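Local coordinates for response regulator receiver modulated diguanylate cyclase with PAS/PAC sensor (Desulfovibrio desulfuricans subsp. desulfuricans, PDB 3CG0), which probably synthesises cyclic di-GMP as a diguanylate cyclase, its activity controlled by signals received through PAS and receiver domains, the receiver being the part crystallised, at residues L59-L64 and L109-A114; A75-A78 and N82-I85; I85-S90 and Q98-V103; N104-L109 and E123-K128. All blocks are in the same frame, centred on the assembly; numbering follows the deposited sequence.

Overall arrangement
Following the chain from the N terminus, contact 1 opens at the end of strand 57-61 and closes a long loop only when strand 107-110 has been laid down. Contacts 2 and 3 nest inside that loop. Contact 2 folds the end of helix 70-80 onto the segment leading into strand 85-89, and contact 3, which starts at the shared Ile85, packs that strand against helix 94-101. Contact 4 opens before contact 1 has closed, shares Leu109 with it and crosses it, bringing helix 115-132 against the lead-in to strand 107-110. Together the four join three neighbouring strands of the parallel sheet to three helices, and contacts 1, 3 and 4 also reach a second subunit.

Contact 1 (L59-L64 and L109-A114); sequences LVDIML and LAKPVA
Asp61 and Lys111 are the single pair that meets between 59-64 and 109-114, joined by a salt bridge whose hydrogen bond, Lys111 NZ to Asp61 OD2 at 3.4 Å, is weak. The two side chains cross at about a right angle, and the lysine brings methylene as well as charge to the oxygen, CE lying 3.6 Å from OD2. The acidic side is firmly built. Asp61 is buried, and its other oxygen, OD1, takes the backbone N-H of Met63 on its anti lone pair (3.1 Å, 159° at the hydrogen), an Asx turn that fixes the carboxylate within the type I turn from Asp61 to Leu64. This is the acidic pocket of a CheY-like receiver domain: Asp61 is the predicted phosphorylation site, unmodified here, while Lys111 with the cis peptide before Pro112 matches the lysine-proline signature of the family. Glu16 adds a further carboxylate beside Asp61. Towards the core, Leu59 and Leu109 both pack on Ile86 and Leu118, branched apolar groups suited to the interior. The lysine side is looser, for Lys111 is partly exposed and its long chain bends at chi2, chi3 and chi4 to swing NZ towards the aspartate.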
loop_
_atom_site.group_PDB
_atom_site.type_symbol
_atom_site.label_atom_id
_atom_site.label_comp_id
_atom_site.label_asym_id
_atom_site.label_seq_id
_atom_site.Cartn_x
_atom_site.Cartn_y
_atom_site.Cartn_z
ATOM N N LEU C 59 -26.025 -13.080 -5.873
ATOM C CA LEU C 59 -27.125 -12.119 -5.900
ATOM C C LEU C 59 -28.360 -12.814 -5.379
ATOM O O LEU C 59 -28.782 -13.804 -5.950
ATOM C CB LEU C 59 -27.372 -11.590 -7.314
ATOM C CG LEU C 59 -26.211 -10.931 -8.068
ATOM C CD1 LEU C 59 -26.744 -10.250 -9.305
ATOM C CD2 LEU C 59 -25.458 -9.942 -7.203
ATOM N N VAL C 60 -28.920 -12.317 -4.278
ATOM C CA VAL C 60 -30.012 -13.009 -3.578
ATOM C C VAL C 60 -31.256 -12.133 -3.555
ATOM O O VAL C 60 -31.169 -10.928 -3.254
ATOM C CB VAL C 60 -29.608 -13.421 -2.123
ATOM C CG1 VAL C 60 -30.750 -14.173 -1.406
ATOM C CG2 VAL C 60 -28.366 -14.309 -2.122
ATOM N N ASP C 61 -32.415 -12.710 -3.882
ATOM C CA ASP C 61 -33.645 -11.944 -3.718
ATOM C C ASP C 61 -34.026 -11.967 -2.261
ATOM O O ASP C 61 -34.202 -13.041 -1.666
ATOM C CB ASP C 61 -34.800 -12.434 -4.588
ATOM C CG ASP C 61 -35.823 -11.332 -4.856
ATOM O OD1 ASP C 61 -36.431 -10.808 -3.897
ATOM O OD2 ASP C 61 -36.004 -10.960 -6.032
ATOM N N ILE C 62 -34.149 -10.771 -1.689
ATOM C CA ILE C 62 -34.413 -10.618 -0.266
ATOM C C ILE C 62 -35.770 -11.213 0.105
ATOM O O ILE C 62 -35.968 -11.658 1.231
ATOM C CB ILE C 62 -34.267 -9.126 0.187
ATOM C CG1 ILE C 62 -34.051 -9.025 1.703
ATOM C CG2 ILE C 62 -35.446 -8.237 -0.299
ATOM C CD1 ILE C 62 -33.371 -7.735 2.129
ATOM N N MET C 63 -36.659 -11.283 -0.886
ATOM C CA MET C 63 -38.052 -11.655 -0.689
ATOM C C MET C 63 -38.381 -13.118 -1.002
ATOM O O MET C 63 -39.564 -13.463 -1.091
ATOM C CB MET C 63 -38.958 -10.707 -1.492
ATOM C CG MET C 63 -39.883 -9.828 -0.637
ATOM S SD MET C 63 -39.100 -8.643 0.485
ATOM C CE MET C 63 -40.127 -8.880 1.932
ATOM N N LEU C 64 -37.352 -13.945 -1.163
ATOM C CA LEU C 64 -37.538 -15.375 -1.362
ATOM C C LEU C 64 -38.393 -15.982 -0.256
ATOM O O LEU C 64 -38.315 -15.568 0.901
ATOM C CB LEU C 64 -36.186 -16.087 -1.431
ATOM C CG LEU C 64 -35.632 -16.358 -2.832
ATOM C CD1 LEU C 64 -34.436 -17.295 -2.764
ATOM C CD2 LEU C 64 -36.714 -16.927 -3.737
ATOM N N LEU C 109 -29.898 -3.899 -4.208
ATOM C CA LEU C 109 -30.238 -3.466 -5.567
ATOM C C LEU C 109 -31.729 -3.634 -5.821
ATOM O O LEU C 109 -32.242 -4.754 -5.780
ATOM C CB LEU C 109 -29.425 -4.255 -6.603
ATOM C CG LEU C 109 -28.261 -3.563 -7.332
ATOM C CD1 LEU C 109 -27.735 -2.319 -6.633
ATOM C CD2 LEU C 109 -27.139 -4.544 -7.580
ATOM N N ALA C 110 -32.417 -2.521 -6.067
ATOM C CA ALA C 110 -33.855 -2.541 -6.308
ATOM C C ALA C 110 -34.168 -2.852 -7.764
ATOM O O ALA C 110 -33.615 -2.228 -8.668
ATOM C CB ALA C 110 -34.480 -1.219 -5.891
ATOM N N LYS C 111 -35.049 -3.826 -7.986
ATOM C CA LYS C 111 -35.448 -4.202 -9.343
ATOM C C LYS C 111 -36.522 -3.246 -9.890
ATOM O O LYS C 111 -37.400 -2.817 -9.132
ATOM C CB LYS C 111 -35.875 -5.681 -9.420
ATOM C CG LYS C 111 -37.013 -6.100 -8.490
ATOM C CD LYS C 111 -36.670 -7.388 -7.742
ATOM C CE LYS C 111 -36.847 -8.639 -8.583
ATOM N NZ LYS C 111 -38.078 -9.363 -8.192
ATOM N N PRO C 112 -36.448 -2.884 -11.194
ATOM C CA PRO C 112 -35.468 -3.267 -12.227
ATOM C C PRO C 112 -34.085 -2.667 -11.989
ATOM O O PRO C 112 -33.946 -1.454 -11.794
ATOM C CB PRO C 112 -36.075 -2.710 -13.526
ATOM C CG PRO C 112 -37.497 -2.368 -13.189
ATOM C CD PRO C 112 -37.471 -1.980 -11.748
ATOM N N VAL C 113 -33.084 -3.544 -11.988
ATOM C CA VAL C 113 -31.712 -3.188 -11.674
ATOM C C VAL C 113 -31.077 -2.525 -12.889
ATOM O O VAL C 113 -31.131 -3.071 -13.993
ATOM C CB VAL C 113 -30.896 -4.451 -11.256
ATOM C CG1 VAL C 113 -29.444 -4.103 -10.947
ATOM C CG2 VAL C 113 -31.551 -5.153 -10.061
ATOM N N ALA C 114 -30.501 -1.340 -12.688
ATOM C CA ALA C 114 -29.672 -0.711 -13.711
ATOM C C ALA C 114 -28.358 -1.473 -13.833
ATOM O O ALA C 114 -27.733 -1.813 -12.825
ATOM C CB ALA C 114 -29.420 0.753 -13.369
#

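Contact 2 (A75-A78 and N82-I85); sequences ARLA and NLPI
Ile85 holds CG1 anti to its carbonyl carbon (chi1 -60°), which sets CG1 3.8 Å from Ala78 CB, and chi2 of -51° brings CD1 to 4.1 Å from Leu77 CB. Leu83 adds a methyl to the same CB, with CD2 4.0 Å from Leu77 CB. The small alanine suits its place because the incoming backbone runs close over it: Leu83 O approaches Ala78 CA at 3.3 Å in a CA-H...O contact, and the carbonyl of Ala78 receives the CA-H of Asn82 in a similar way. A conventional bond reinforces these, Leu83 N giving its hydrogen to Leu77 O at 3.3 Å, nearly straight at the hydrogen although the donor is tilted 32° from the carbonyl plane. Asn82, whose positive phi ends the helical run, is a residue type that tolerates this conformation, and it lies exposed. Beneath, Leu77 and Ile85 both rest on Ala58 of the adjoining strand, and Leu77 also touches helix 43-53. Such a tight return from a helix end into the next parallel strand is characteristic of the alternating beta-alpha fold of receiver domains.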
loop_
_atom_site.group_PDB
_atom_site.type_symbol
_atom_site.label_atom_id
_atom_site.label_comp_id
_atom_site.label_asym_id
_atom_site.label_seq_id
_atom_site.Cartn_x
_atom_site.Cartn_y
_atom_site.Cartn_z
ATOM N N ALA C 75 -27.360 -15.563 4.509
ATOM C CA ALA C 75 -26.613 -15.882 5.744
ATOM C C ALA C 75 -25.730 -17.104 5.588
ATOM O O ALA C 75 -24.568 -17.085 5.996
ATOM C CB ALA C 75 -27.556 -16.068 6.933
ATOM N N ARG C 76 -26.255 -18.150 4.957
ATOM C CA ARG C 76 -25.475 -19.360 4.755
ATOM C C ARG C 76 -24.410 -19.252 3.676
ATOM O O ARG C 76 -23.297 -19.746 3.857
ATOM C CB ARG C 76 -26.380 -20.567 4.529
ATOM C CG ARG C 76 -26.751 -21.246 5.837
ATOM C CD ARG C 76 -28.019 -22.062 5.711
ATOM N NE ARG C 76 -28.476 -22.570 7.006
ATOM C CZ ARG C 76 -29.280 -21.915 7.846
ATOM N NH1 ARG C 76 -29.734 -20.699 7.553
ATOM N NH2 ARG C 76 -29.630 -22.484 8.994
ATOM N N LEU C 77 -24.741 -18.608 2.564
ATOM C CA LEU C 77 -23.760 -18.358 1.504
ATOM C C LEU C 77 -22.613 -17.465 1.993
ATOM O O LEU C 77 -21.448 -17.724 1.683
ATOM C CB LEU C 77 -24.444 -17.746 0.269
ATOM C CG LEU C 77 -25.517 -18.574 -0.458
ATOM C CD1 LEU C 77 -26.257 -17.732 -1.472
ATOM C CD2 LEU C 77 -24.941 -19.816 -1.108
ATOM N N ALA C 78 -22.949 -16.428 2.762
ATOM C CA ALA C 78 -21.960 -15.469 3.294
ATOM C C ALA C 78 -21.017 -16.038 4.340
ATOM O O ALA C 78 -19.867 -15.608 4.437
ATOM C CB ALA C 78 -22.647 -14.243 3.854
ATOM N N ASN C 82 -18.136 -18.096 2.208
ATOM C CA ASN C 82 -17.480 -16.781 2.256
ATOM C C ASN C 82 -17.732 -15.876 1.034
ATOM O O ASN C 82 -16.844 -15.145 0.577
ATOM C CB ASN C 82 -15.980 -16.903 2.570
ATOM C CG ASN C 82 -15.458 -15.704 3.342
ATOM O OD1 ASN C 82 -14.830 -14.807 2.773
ATOM N ND2 ASN C 82 -15.755 -15.661 4.640
ATOM N N LEU C 83 -18.956 -15.957 0.519
ATOM C CA LEU C 83 -19.403 -15.156 -0.601
ATOM C C LEU C 83 -19.837 -13.801 -0.096
ATOM O O LEU C 83 -20.519 -13.702 0.930
ATOM C CB LEU C 83 -20.606 -15.820 -1.287
ATOM C CG LEU C 83 -20.478 -16.688 -2.541
ATOM C CD1 LEU C 83 -19.176 -17.472 -2.593
ATOM C CD2 LEU C 83 -21.677 -17.628 -2.644
ATOM N N PRO C 84 -19.432 -12.741 -0.807
ATOM C CA PRO C 84 -20.082 -11.453 -0.673
ATOM C C PRO C 84 -21.510 -11.521 -1.215
ATOM O O PRO C 84 -21.778 -12.243 -2.170
ATOM C CB PRO C 84 -19.266 -10.535 -1.572
ATOM C CG PRO C 84 -18.041 -11.275 -1.935
ATOM C CD PRO C 84 -18.320 -12.723 -1.768
ATOM N N ILE C 85 -22.390 -10.722 -0.627
ATOM C CA ILE C 85 -23.804 -10.756 -0.903
ATOM C C ILE C 85 -24.298 -9.393 -1.330
ATOM O O ILE C 85 -24.064 -8.401 -0.638
ATOM C CB ILE C 85 -24.600 -11.156 0.369
ATOM C CG1 ILE C 85 -24.165 -12.546 0.868
ATOM C CG2 ILE C 85 -26.106 -11.104 0.099
ATOM C CD1 ILE C 85 -24.156 -13.645 -0.209
#

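Contact 3 (I85-S90 and Q98-V103); sequences IIFITS and QRAKRV
Apolar contact carries this interface: the outer end of the Phe87 ring reaches the methyl of Ala100 and one branch of Val103. Phe87 CE2 lies 3.7 Å from Ala100 CB and 3.8 Å from Val103 CG2, and both methyls approach the ring obliquely. With CG anti to the carbonyl carbon (chi1 -80°), the ring extends from the strand towards the helix and spans the 8.5 Å between Phe87 CA and Ala100 CA. A large flat residue on the strand is thus matched by small or short-branched ones opposite. Within the strand, Ile85 CG2 sits over the centre of one ring face, 4.1 Å above its plane. The segments belong to the beta-alpha-beta unit of strand 85-89, helix 94-101 and strand 107-110, in which the helix packs on the sheet it bridges. Within 98-103, Val103 N donates to Ala100 O at 3.3 Å, which helps to set both methyls before the same ring. Ionic and polar bonds lie away from the phenyl group, where Arg99 forms a salt bridge with Asp69 and Lys101 NZ donates to Glu132 O of the second subunit.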
loop_
_atom_site.group_PDB
_atom_site.type_symbol
_atom_site.label_atom_id
_atom_site.label_comp_id
_atom_site.label_asym_id
_atom_site.label_seq_id
_atom_site.Cartn_x
_atom_site.Cartn_y
_atom_site.Cartn_z
ATOM N N ILE C 85 -22.390 -10.722 -0.627
ATOM C CA ILE C 85 -23.804 -10.756 -0.903
ATOM C C ILE C 85 -24.298 -9.393 -1.330
ATOM O O ILE C 85 -24.064 -8.401 -0.638
ATOM C CB ILE C 85 -24.600 -11.156 0.369
ATOM C CG1 ILE C 85 -24.165 -12.546 0.868
ATOM C CG2 ILE C 85 -26.106 -11.104 0.099
ATOM C CD1 ILE C 85 -24.156 -13.645 -0.209
ATOM N N ILE C 86 -24.994 -9.357 -2.459
ATOM C CA ILE C 86 -25.824 -8.211 -2.789
ATOM C C ILE C 86 -27.256 -8.696 -2.784
ATOM O O ILE C 86 -27.568 -9.719 -3.400
ATOM C CB ILE C 86 -25.462 -7.615 -4.159
ATOM C CG1 ILE C 86 -23.959 -7.337 -4.215
ATOM C CG2 ILE C 86 -26.298 -6.347 -4.450
ATOM C CD1 ILE C 86 -23.505 -6.658 -5.473
ATOM N N PHE C 87 -28.123 -8.001 -2.046
ATOM C CA PHE C 87 -29.532 -8.370 -2.039
ATOM C C PHE C 87 -30.249 -7.700 -3.180
ATOM O O PHE C 87 -30.025 -6.530 -3.458
ATOM C CB PHE C 87 -30.226 -7.990 -0.738
ATOM C CG PHE C 87 -29.992 -8.950 0.383
ATOM C CD1 PHE C 87 -30.514 -10.245 0.348
ATOM C CD2 PHE C 87 -29.296 -8.537 1.510
ATOM C CE1 PHE C 87 -30.306 -11.101 1.393
ATOM C CE2 PHE C 87 -29.081 -9.398 2.573
ATOM C CZ PHE C 87 -29.576 -10.678 2.517
ATOM N N ILE C 88 -31.112 -8.457 -3.835
ATOM C CA ILE C 88 -32.022 -7.928 -4.846
ATOM C C ILE C 88 -33.355 -7.645 -4.160
ATOM O O ILE C 88 -33.943 -8.537 -3.541
ATOM C CB ILE C 88 -32.195 -8.921 -6.025
ATOM C CG1 ILE C 88 -30.828 -9.323 -6.613
ATOM C CG2 ILE C 88 -33.121 -8.349 -7.079
ATOM C CD1 ILE C 88 -29.976 -8.145 -7.138
ATOM N N THR C 89 -33.819 -6.403 -4.243
ATOM C CA THR C 89 -34.984 -5.987 -3.464
ATOM C C THR C 89 -36.166 -5.547 -4.324
ATOM O O THR C 89 -36.000 -5.136 -5.474
ATOM C CB THR C 89 -34.659 -4.831 -2.475
ATOM O OG1 THR C 89 -34.414 -3.625 -3.204
ATOM C CG2 THR C 89 -33.461 -5.154 -1.606
ATOM N N SER C 90 -37.363 -5.644 -3.755
ATOM C CA SER C 90 -38.538 -4.989 -4.316
ATOM C C SER C 90 -39.396 -4.367 -3.219
ATOM O O SER C 90 -39.725 -3.182 -3.274
ATOM C CB SER C 90 -39.367 -5.982 -5.132
ATOM O OG SER C 90 -39.673 -7.138 -4.371
ATOM N N GLN C 98 -34.103 -5.693 8.721
ATOM C CA GLN C 98 -33.464 -5.844 10.032
ATOM C C GLN C 98 -32.675 -7.143 10.070
ATOM O O GLN C 98 -31.535 -7.157 10.533
ATOM C CB GLN C 98 -34.488 -5.854 11.178
ATOM C CG GLN C 98 -35.457 -4.687 11.221
ATOM C CD GLN C 98 -35.040 -3.601 12.178
ATOM O OE1 GLN C 98 -34.033 -2.919 11.974
ATOM N NE2 GLN C 98 -35.829 -3.420 13.227
ATOM N N ARG C 99 -33.283 -8.231 9.590
ATOM C CA ARG C 99 -32.614 -9.535 9.571
ATOM C C ARG C 99 -31.536 -9.587 8.498
ATOM O O ARG C 99 -30.545 -10.299 8.646
ATOM C CB ARG C 99 -33.589 -10.696 9.346
ATOM C CG ARG C 99 -35.001 -10.485 9.830
ATOM C CD ARG C 99 -35.679 -11.785 10.257
ATOM N NE ARG C 99 -35.170 -12.990 9.597
ATOM C CZ ARG C 99 -35.692 -13.538 8.500
ATOM N NH1 ARG C 99 -36.735 -12.987 7.891
ATOM N NH2 ARG C 99 -35.153 -14.642 8.001
ATOM N N ALA C 100 -31.736 -8.831 7.421
ATOM C CA ALA C 100 -30.763 -8.760 6.333
ATOM C C ALA C 100 -29.496 -8.033 6.774
ATOM O O ALA C 100 -28.407 -8.389 6.352
ATOM C CB ALA C 100 -31.367 -8.093 5.128
ATOM N N LYS C 101 -29.651 -7.033 7.644
ATOM C CA LYS C 101 -28.520 -6.341 8.272
ATOM C C LYS C 101 -27.505 -7.318 8.888
ATOM O O LYS C 101 -26.301 -7.153 8.714
ATOM C CB LYS C 101 -29.022 -5.361 9.339
ATOM C CG LYS C 101 -27.971 -4.361 9.823
ATOM C CD LYS C 101 -28.219 -3.881 11.257
ATOM C CE LYS C 101 -29.123 -2.648 11.331
ATOM N NZ LYS C 101 -30.574 -2.997 11.339
ATOM N N ARG C 102 -28.008 -8.346 9.572
ATOM C CA ARG C 102 -27.171 -9.311 10.300
ATOM C C ARG C 102 -26.291 -10.231 9.453
ATOM O O ARG C 102 -25.306 -10.773 9.964
ATOM C CB ARG C 102 -28.019 -10.163 11.253
ATOM C CG ARG C 102 -28.371 -9.472 12.561
ATOM C CD ARG C 102 -29.833 -9.072 12.635
ATOM N NE ARG C 102 -30.703 -10.216 12.913
ATOM C CZ ARG C 102 -31.976 -10.126 13.299
ATOM N NH1 ARG C 102 -32.555 -8.940 13.462
ATOM N NH2 ARG C 102 -32.678 -11.231 13.525
ATOM N N VAL C 103 -26.628 -10.420 8.175
ATOM C CA VAL C 103 -25.754 -11.195 7.278
ATOM C C VAL C 103 -24.646 -10.279 6.731
ATOM O O VAL C 103 -23.687 -10.744 6.110
ATOM C CB VAL C 103 -26.535 -11.940 6.128
ATOM C CG1 VAL C 103 -27.941 -12.323 6.568
ATOM C CG2 VAL C 103 -26.593 -11.135 4.846
#

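Contact 4 (N104-L109 and E123-K128); sequences NPFGYL and EMAIHK
Phe106 lays its ring against helix 115-132 at Ala125 and Met124. Its CG stands anti to the backbone N (chi1 172°), directing the ring to the helix, where the alanine methyl sits over one face in a CH-pi contact: Ala125 CB is 3.8 Å from the ring centroid and 19° off the normal. A small residue suits this place, since the helix backbone comes close enough for Ala125 CA to lie 3.7 Å from Phe106 CD1. At the far end, Phe106 CZ meets Met124 CB at 3.4 Å, and bends at chi2 and chi3 lead the rest of the methionine away. Lys128 does the reverse: all its torsions are near 180°, and the straight chain passes the ring edge near its plane before delivering NZ to water. One water, 2.9 Å from Lys128 NZ, donates to Asn104 O, while another bonds Phe106 O and only weakly NZ. Lys128 NZ also bonds Pro105 O of the second subunit, Asn104 OD1 bonds Lys128 NZ of that neighbour, and the Phe106 rings of both subunits meet. The ammonium thus meets waters and a neighbour's carbonyl, neutral dipoles that probably help stabilise its buried charge, and links helix, loop and second subunit.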
loop_
_atom_site.group_PDB
_atom_site.type_symbol
_atom_site.label_atom_id
_atom_site.label_comp_id
_atom_site.label_asym_id
_atom_site.label_seq_id
_atom_site.Cartn_x
_atom_site.Cartn_y
_atom_site.Cartn_z
ATOM N N ASN C 104 -24.781 -8.989 7.029
ATOM C CA ASN C 104 -23.952 -7.907 6.486
ATOM C C ASN C 104 -23.697 -8.011 4.983
ATOM O O ASN C 104 -22.599 -8.402 4.565
ATOM C CB ASN C 104 -22.639 -7.739 7.266
ATOM C CG ASN C 104 -21.882 -6.468 6.867
ATOM O OD1 ASN C 104 -22.481 -5.399 6.674
ATOM N ND2 ASN C 104 -20.566 -6.590 6.716
ATOM N N PRO C 105 -24.715 -7.673 4.162
ATOM C CA PRO C 105 -24.496 -7.697 2.727
ATOM C C PRO C 105 -23.715 -6.466 2.317
ATOM O O PRO C 105 -23.556 -5.533 3.099
ATOM C CB PRO C 105 -25.905 -7.592 2.165
ATOM C CG PRO C 105 -26.613 -6.757 3.171
ATOM C CD PRO C 105 -26.084 -7.232 4.489
ATOM N N PHE C 106 -23.254 -6.462 1.081
ATOM C CA PHE C 106 -22.541 -5.337 0.557
ATOM C C PHE C 106 -23.472 -4.149 0.298
ATOM O O PHE C 106 -23.136 -2.998 0.584
ATOM C CB PHE C 106 -21.858 -5.744 -0.734
ATOM C CG PHE C 106 -21.242 -4.602 -1.443
ATOM C CD1 PHE C 106 -20.031 -4.083 -1.001
ATOM C CD2 PHE C 106 -21.883 -4.022 -2.530
ATOM C CE1 PHE C 106 -19.456 -3.015 -1.651
ATOM C CE2 PHE C 106 -21.316 -2.962 -3.187
ATOM C CZ PHE C 106 -20.108 -2.459 -2.737
ATOM N N GLY C 107 -24.639 -4.439 -0.264
ATOM C CA GLY C 107 -25.632 -3.420 -0.562
ATOM C C GLY C 107 -26.947 -4.069 -0.945
ATOM O O GLY C 107 -27.126 -5.276 -0.748
ATOM N N TYR C 108 -27.851 -3.249 -1.486
ATOM C CA TYR C 108 -29.179 -3.661 -1.913
ATOM C C TYR C 108 -29.455 -3.061 -3.282
ATOM O O TYR C 108 -29.243 -1.868 -3.506
ATOM C CB TYR C 108 -30.245 -3.185 -0.910
ATOM C CG TYR C 108 -30.017 -3.652 0.516
ATOM C CD1 TYR C 108 -30.633 -4.802 0.997
ATOM C CD2 TYR C 108 -29.188 -2.938 1.381
ATOM C CE1 TYR C 108 -30.418 -5.231 2.290
ATOM C CE2 TYR C 108 -28.963 -3.365 2.669
ATOM C CZ TYR C 108 -29.585 -4.510 3.120
ATOM O OH TYR C 108 -29.374 -4.931 4.407
ATOM N N LEU C 109 -29.898 -3.899 -4.208
ATOM C CA LEU C 109 -30.238 -3.466 -5.567
ATOM C C LEU C 109 -31.729 -3.634 -5.821
ATOM O O LEU C 109 -32.242 -4.754 -5.780
ATOM C CB LEU C 109 -29.425 -4.255 -6.603
ATOM C CG LEU C 109 -28.261 -3.563 -7.332
ATOM C CD1 LEU C 109 -27.735 -2.319 -6.633
ATOM C CD2 LEU C 109 -27.139 -4.544 -7.580
ATOM N N GLU C 123 -18.038 -5.176 -8.684
ATOM C CA GLU C 123 -16.625 -4.792 -8.639
ATOM C C GLU C 123 -16.199 -4.399 -7.231
ATOM O O GLU C 123 -15.210 -4.919 -6.708
ATOM C CB GLU C 123 -16.334 -3.640 -9.604
ATOM C CG GLU C 123 -16.042 -4.070 -11.040
ATOM C CD GLU C 123 -15.375 -2.974 -11.886
ATOM O OE1 GLU C 123 -14.772 -3.325 -12.930
ATOM O OE2 GLU C 123 -15.455 -1.774 -11.519
ATOM N N MET C 124 -16.972 -3.510 -6.619
ATOM C CA MET C 124 -16.687 -3.018 -5.271
ATOM C C MET C 124 -16.833 -4.090 -4.191
ATOM O O MET C 124 -16.068 -4.106 -3.241
ATOM C CB MET C 124 -17.581 -1.823 -4.933
ATOM C CG MET C 124 -17.173 -0.470 -5.529
ATOM S SD MET C 124 -15.690 0.219 -4.764
ATOM C CE MET C 124 -14.428 -0.213 -5.980
ATOM N N ALA C 125 -17.810 -4.980 -4.347
ATOM C CA ALA C 125 -18.051 -6.054 -3.372
ATOM C C ALA C 125 -16.913 -7.057 -3.321
ATOM O O ALA C 125 -16.443 -7.410 -2.244
ATOM C CB ALA C 125 -19.345 -6.746 -3.668
ATOM N N ILE C 126 -16.468 -7.498 -4.491
ATOM C CA ILE C 126 -15.342 -8.425 -4.624
ATOM C C ILE C 126 -14.026 -7.774 -4.198
ATOM O O ILE C 126 -13.194 -8.411 -3.552
ATOM C CB ILE C 126 -15.227 -8.941 -6.091
ATOM C CG1 ILE C 126 -16.480 -9.736 -6.471
ATOM C CG2 ILE C 126 -13.955 -9.781 -6.293
ATOM C CD1 ILE C 126 -16.613 -10.016 -7.929
ATOM N N HIS C 127 -13.846 -6.503 -4.559
ATOM C CA HIS C 127 -12.660 -5.753 -4.149
ATOM C C HIS C 127 -12.575 -5.608 -2.631
ATOM O O HIS C 127 -11.553 -5.913 -2.044
ATOM C CB HIS C 127 -12.622 -4.371 -4.817
ATOM C CG HIS C 127 -11.318 -3.652 -4.646
ATOM N ND1 HIS C 127 -11.241 -2.282 -4.490
ATOM C CD2 HIS C 127 -10.041 -4.107 -4.613
ATOM C CE1 HIS C 127 -9.974 -1.925 -4.366
ATOM N NE2 HIS C 127 -9.225 -3.013 -4.439
ATOM N N LYS C 128 -13.652 -5.148 -2.005
ATOM C CA LYS C 128 -13.741 -5.102 -0.547
ATOM C C LYS C 128 -13.361 -6.445 0.072
ATOM O O LYS C 128 -12.578 -6.485 1.024
ATOM C CB LYS C 128 -15.144 -4.678 -0.096
ATOM C CG LYS C 128 -15.351 -4.695 1.413
ATOM C CD LYS C 128 -16.722 -4.196 1.784
ATOM C CE LYS C 128 -17.036 -4.497 3.247
ATOM N NZ LYS C 128 -18.452 -4.156 3.544
HETATM O O HOH W 1 -20.281 -6.396 3.443
HETATM O O HOH W 2 -20.966 -2.562 2.249
#